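Endoglucanase A (Clostridium cellulolyticum, PDB 1EDG) hydrolyses internal beta-1,4-glucosidic bonds of cellulose through its family 5 glycoside hydrolase catalytic domain, a TIM barrel. Local coordinates at residues 146-149 with 150-154; 328-332 with 333-337. All blocks are in the same frame, centred on the assembly; numbering follows the deposited sequence.

Interaction 1 (146-149 with 150-154); sequences TSVW and AQIAA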
loop_
_atom_site.group_PDB
_atom_site.type_symbol
_atom_site.label_atom_id
_atom_site.label_comp_id
_atom_site.label_asym_id
_atom_site.label_seq_id
_atom_site.Cartn_x
_atom_site.Cartn_y
_atom_site.Cartn_z
ATOM N N THR A 146 11.854 12.480 10.130
ATOM C CA THR A 146 13.230 12.696 9.704
ATOM C C THR A 146 14.236 11.718 10.330
ATOM O O THR A 146 15.144 11.235 9.644
ATOM C CB THR A 146 13.682 14.155 9.953
ATOM O OG1 THR A 146 13.566 14.466 11.347
ATOM C CG2 THR A 146 12.821 15.119 9.163
ATOM N N SER A 147 14.071 11.408 11.617
ATOM C CA SER A 147 14.984 10.486 12.302
ATOM C C SER A 147 14.858 9.062 11.769
ATOM O O SER A 147 15.850 8.409 11.445
ATOM C CB SER A 147 14.709 10.477 13.808
ATOM O OG SER A 147 14.849 11.773 14.362
ATOM N N VAL A 148 13.624 8.582 11.705
ATOM C CA VAL A 148 13.342 7.231 11.224
ATOM C C VAL A 148 13.773 7.052 9.768
ATOM O O VAL A 148 14.462 6.080 9.433
ATOM C CB VAL A 148 11.840 6.883 11.419
ATOM C CG1 VAL A 148 11.471 5.634 10.657
ATOM C CG2 VAL A 148 11.551 6.687 12.905
ATOM N N TRP A 149 13.439 8.014 8.913
ATOM C CA TRP A 149 13.819 7.886 7.517
ATOM C C TRP A 149 15.305 8.034 7.251
ATOM O O TRP A 149 15.833 7.405 6.335
ATOM C CB TRP A 149 12.957 8.774 6.617
ATOM C CG TRP A 149 11.656 8.097 6.324
ATOM C CD1 TRP A 149 10.427 8.447 6.785
ATOM C CD2 TRP A 149 11.478 6.886 5.578
ATOM N NE1 TRP A 149 9.489 7.524 6.386
ATOM C CE2 TRP A 149 10.109 6.554 5.641
ATOM C CE3 TRP A 149 12.349 6.043 4.870
ATOM C CZ2 TRP A 149 9.585 5.409 5.024
ATOM C CZ3 TRP A 149 11.828 4.909 4.259
ATOM C CH2 TRP A 149 10.459 4.605 4.339
ATOM N N ALA A 150 16.003 8.804 8.081
ATOM C CA ALA A 150 17.446 8.953 7.906
ATOM C C ALA A 150 18.099 7.594 8.186
ATOM O O ALA A 150 19.037 7.192 7.500
ATOM C CB ALA A 150 18.003 10.016 8.864
ATOM N N GLN A 151 17.576 6.887 9.181
ATOM C CA GLN A 151 18.089 5.576 9.555
ATOM C C GLN A 151 17.775 4.507 8.506
ATOM O O GLN A 151 18.647 3.704 8.151
ATOM C CB GLN A 151 17.525 5.159 10.910
ATOM C CG GLN A 151 17.987 6.029 12.063
ATOM C CD GLN A 151 17.302 5.658 13.350
ATOM O OE1 GLN A 151 17.658 4.671 13.992
ATOM N NE2 GLN A 151 16.292 6.427 13.724
ATOM N N ILE A 152 16.532 4.480 8.031
ATOM C CA ILE A 152 16.140 3.507 7.015
ATOM C C ILE A 152 16.952 3.747 5.742
ATOM O O ILE A 152 17.501 2.807 5.158
ATOM C CB ILE A 152 14.629 3.569 6.711
ATOM C CG1 ILE A 152 13.833 3.193 7.962
ATOM C CG2 ILE A 152 14.278 2.594 5.578
ATOM C CD1 ILE A 152 12.355 3.469 7.847
ATOM N N ALA A 153 17.078 5.008 5.345
ATOM C CA ALA A 153 17.847 5.357 4.158
ATOM C C ALA A 153 19.309 4.910 4.276
ATOM O O ALA A 153 19.892 4.396 3.320
ATOM C CB ALA A 153 17.772 6.858 3.905
ATOM N N ALA A 154 19.904 5.088 5.453
ATOM C CA ALA A 154 21.296 4.700 5.652
ATOM C C ALA A 154 21.481 3.187 5.580
ATOM O O ALA A 154 22.441 2.707 4.984
ATOM C CB ALA A 154 21.816 5.230 6.984
#
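I152 lays its CD1 over one face of the W149 indole, three residues back along the same helix. I152 CD1 stands 3.9 Å from the centroid of the six-membered ring of W149 and only 12° off the ring normal, which identifies a CH-pi contact. I152 CG2 meets W149 CZ3 at 3.6 Å, while I152 CD1 also touches V148 CG1 at 3.7 Å. One isoleucine thus packs against two successive residues of the preceding turn: it runs alongside V148 and slants across W149. CG1 of V148 lies anti to the backbone N (chi1 167°), which carries this branch to the I152 methyl.

The S147 and Q151 side is only partly buried and polar: hydrogen bonds replace the close apolar packing. S147 O accepts twice, from Q151 N in the usual i to i+4 manner and from Q151 NE2 at 3.1 Å, the two donors arriving from opposite faces of the carbonyl plane. The hydrogen bond from the side-chain amide is fairly straight (157°), but NE2 sits well above that plane, 70° out of it. Q151 is further held by strand 94-95 and its approach, OE1 accepting from I95 N and NE2 also donating to Y93 O.

On the buried side, W149 NE1 donates to G167 O and its ring meets F165 of barrel strand 163-166 and F203 of helix 187-209, so the indole joins helix 138-155 to both elements.

Interaction 2 (328-332 with 333-337); sequences AQAKA and RGILC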
loop_
_atom_site.group_PDB
_atom_site.type_symbol
_atom_site.label_atom_id
_atom_site.label_comp_id
_atom_site.label_asym_id
_atom_site.label_seq_id
_atom_site.Cartn_x
_atom_site.Cartn_y
_atom_site.Cartn_z
ATOM N N ALA A 328 -8.477 -4.884 -14.168
ATOM C CA ALA A 328 -8.559 -4.542 -15.589
ATOM C C ALA A 328 -8.786 -3.042 -15.789
ATOM O O ALA A 328 -8.138 -2.419 -16.630
ATOM C CB ALA A 328 -9.669 -5.339 -16.265
ATOM N N GLN A 329 -9.700 -2.462 -15.016
ATOM C CA GLN A 329 -9.996 -1.034 -15.117
ATOM C C GLN A 329 -8.791 -0.185 -14.701
ATOM O O GLN A 329 -8.523 0.861 -15.292
ATOM C CB GLN A 329 -11.226 -0.677 -14.276
ATOM C CG GLN A 329 -12.539 -1.270 -14.796
ATOM C CD GLN A 329 -12.986 -0.681 -16.132
ATOM O OE1 GLN A 329 -12.494 0.360 -16.571
ATOM N NE2 GLN A 329 -13.925 -1.349 -16.782
ATOM N N ALA A 330 -8.055 -0.643 -13.693
ATOM C CA ALA A 330 -6.869 0.087 -13.244
ATOM C C ALA A 330 -5.776 0.022 -14.320
ATOM O O ALA A 330 -5.148 1.036 -14.648
ATOM C CB ALA A 330 -6.350 -0.484 -11.912
ATOM N N LYS A 331 -5.571 -1.164 -14.893
ATOM C CA LYS A 331 -4.555 -1.363 -15.925
ATOM C C LYS A 331 -4.810 -0.463 -17.140
ATOM O O LYS A 331 -3.872 0.113 -17.706
ATOM C CB LYS A 331 -4.504 -2.846 -16.326
ATOM C CG LYS A 331 -3.386 -3.233 -17.284
ATOM C CD LYS A 331 -3.853 -3.133 -18.718
ATOM C CE LYS A 331 -2.798 -3.589 -19.700
ATOM N NZ LYS A 331 -3.260 -3.308 -21.094
ATOM N N ALA A 332 -6.076 -0.328 -17.519
ATOM C CA ALA A 332 -6.459 0.508 -18.661
ATOM C C ALA A 332 -6.075 1.971 -18.442
ATOM O O ALA A 332 -5.948 2.732 -19.399
ATOM C CB ALA A 332 -7.966 0.392 -18.922
ATOM N N ARG A 333 -5.898 2.363 -17.181
ATOM C CA ARG A 333 -5.529 3.735 -16.840
ATOM C C ARG A 333 -4.084 3.844 -16.335
ATOM O O ARG A 333 -3.697 4.860 -15.745
ATOM C CB ARG A 333 -6.512 4.299 -15.807
ATOM C CG ARG A 333 -7.950 4.416 -16.319
ATOM C CD ARG A 333 -8.919 4.497 -15.153
ATOM N NE ARG A 333 -10.317 4.662 -15.549
ATOM C CZ ARG A 333 -11.104 3.684 -15.991
ATOM N NH1 ARG A 333 -10.636 2.446 -16.106
ATOM N NH2 ARG A 333 -12.370 3.940 -16.310
ATOM N N GLY A 334 -3.299 2.795 -16.580
ATOM C CA GLY A 334 -1.895 2.760 -16.193
ATOM C C GLY A 334 -1.606 2.675 -14.703
ATOM O O GLY A 334 -0.479 2.945 -14.282
ATOM N N ILE A 335 -2.586 2.233 -13.920
ATOM C CA ILE A 335 -2.446 2.144 -12.465
ATOM C C ILE A 335 -2.136 0.731 -11.953
ATOM O O ILE A 335 -2.798 -0.236 -12.346
ATOM C CB ILE A 335 -3.751 2.617 -11.778
ATOM C CG1 ILE A 335 -4.164 4.009 -12.279
ATOM C CG2 ILE A 335 -3.592 2.608 -10.263
ATOM C CD1 ILE A 335 -5.604 4.382 -11.945
ATOM N N LEU A 336 -1.160 0.628 -11.052
ATOM C CA LEU A 336 -0.782 -0.654 -10.443
ATOM C C LEU A 336 -1.698 -0.948 -9.255
ATOM O O LEU A 336 -2.133 -0.021 -8.573
ATOM C CB LEU A 336 0.661 -0.604 -9.918
ATOM C CG LEU A 336 1.139 -1.877 -9.203
ATOM C CD1 LEU A 336 1.420 -2.929 -10.245
ATOM C CD2 LEU A 336 2.377 -1.618 -8.376
ATOM N N CYS A 337 -1.973 -2.231 -9.015
ATOM C CA CYS A 337 -2.797 -2.681 -7.889
ATOM C C CYS A 337 -1.975 -3.589 -6.971
ATOM O O CYS A 337 -1.185 -4.405 -7.452
ATOM C CB CYS A 337 -3.997 -3.479 -8.388
ATOM S SG CYS A 337 -5.230 -2.502 -9.230
HETATM O O HOH W 1 -12.909 2.184 -18.695
#
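Helix 316-332 ends in a Schellman motif, in which I335 N donates to A330 O at 2.9 Å and G334 N to K331 O at 3.0 Å, with G334 as the C-prime residue at positive phi. A330 O also accepts from R333 N, which approaches from the other face of the carbonyl plane than I335 N, so two donors grip this one oxygen.

Beside the turn, R333 folds back along Q329, the two side chains pointing the same way. NH1 of R333 donates to both oxygens of that residue: to Q329 OE1 at 2.8 Å, nearly straight (164°) and in the carbonyl plane of the amide, and to Q329 O, also at 2.8 Å but more bent (143°). Both acceptors lie close to the guanidinium plane, which helps fix its rotation. The Q329 chain bends at chi2 (-67°), bringing OE1 round to NH1. A water donates to Q329 OE1 at 2.8 Å and accepts a weak bond from R333 NH2, so it bridges the two side chains, weakly on the arginine side. The NH2 group also forms a salt bridge with D290 of helix 279-297.

Across the turn the packing is apolar: A330 CB lies 3.5 Å from C337 SG and 4.0 Å from I335 CB.

This reversal completes the beta-alpha-beta unit of strand 303-308, helix 316-332 and strand 336-339. I335 packs on I305 of strand 303-308 and I292 of helix 279-297, while C337 forms backbone bonds with G32, where the last barrel strand meets the first.

Overall arrangement
Interactions 1 and 2 belong to one eight-stranded parallel barrel but lie on opposite sides of the chain's centre, their centres 32 Å apart and their nearest atoms about 16 Å apart, without touching. Interaction 1 comes first along the chain, within helix 138-155, which connects barrel strands 116-120 and 163-166. Interaction 2 follows much later, where helix 316-332 gives way to strand 336-339, the eighth strand, which closes the barrel against strand 32-34. Interaction 1 lies within an outer helix in the first half and interaction 2 at a helix-to-strand turn in the second, separate elements of the same TIM-barrel scaffold, so any link between them runs through the shared barrel.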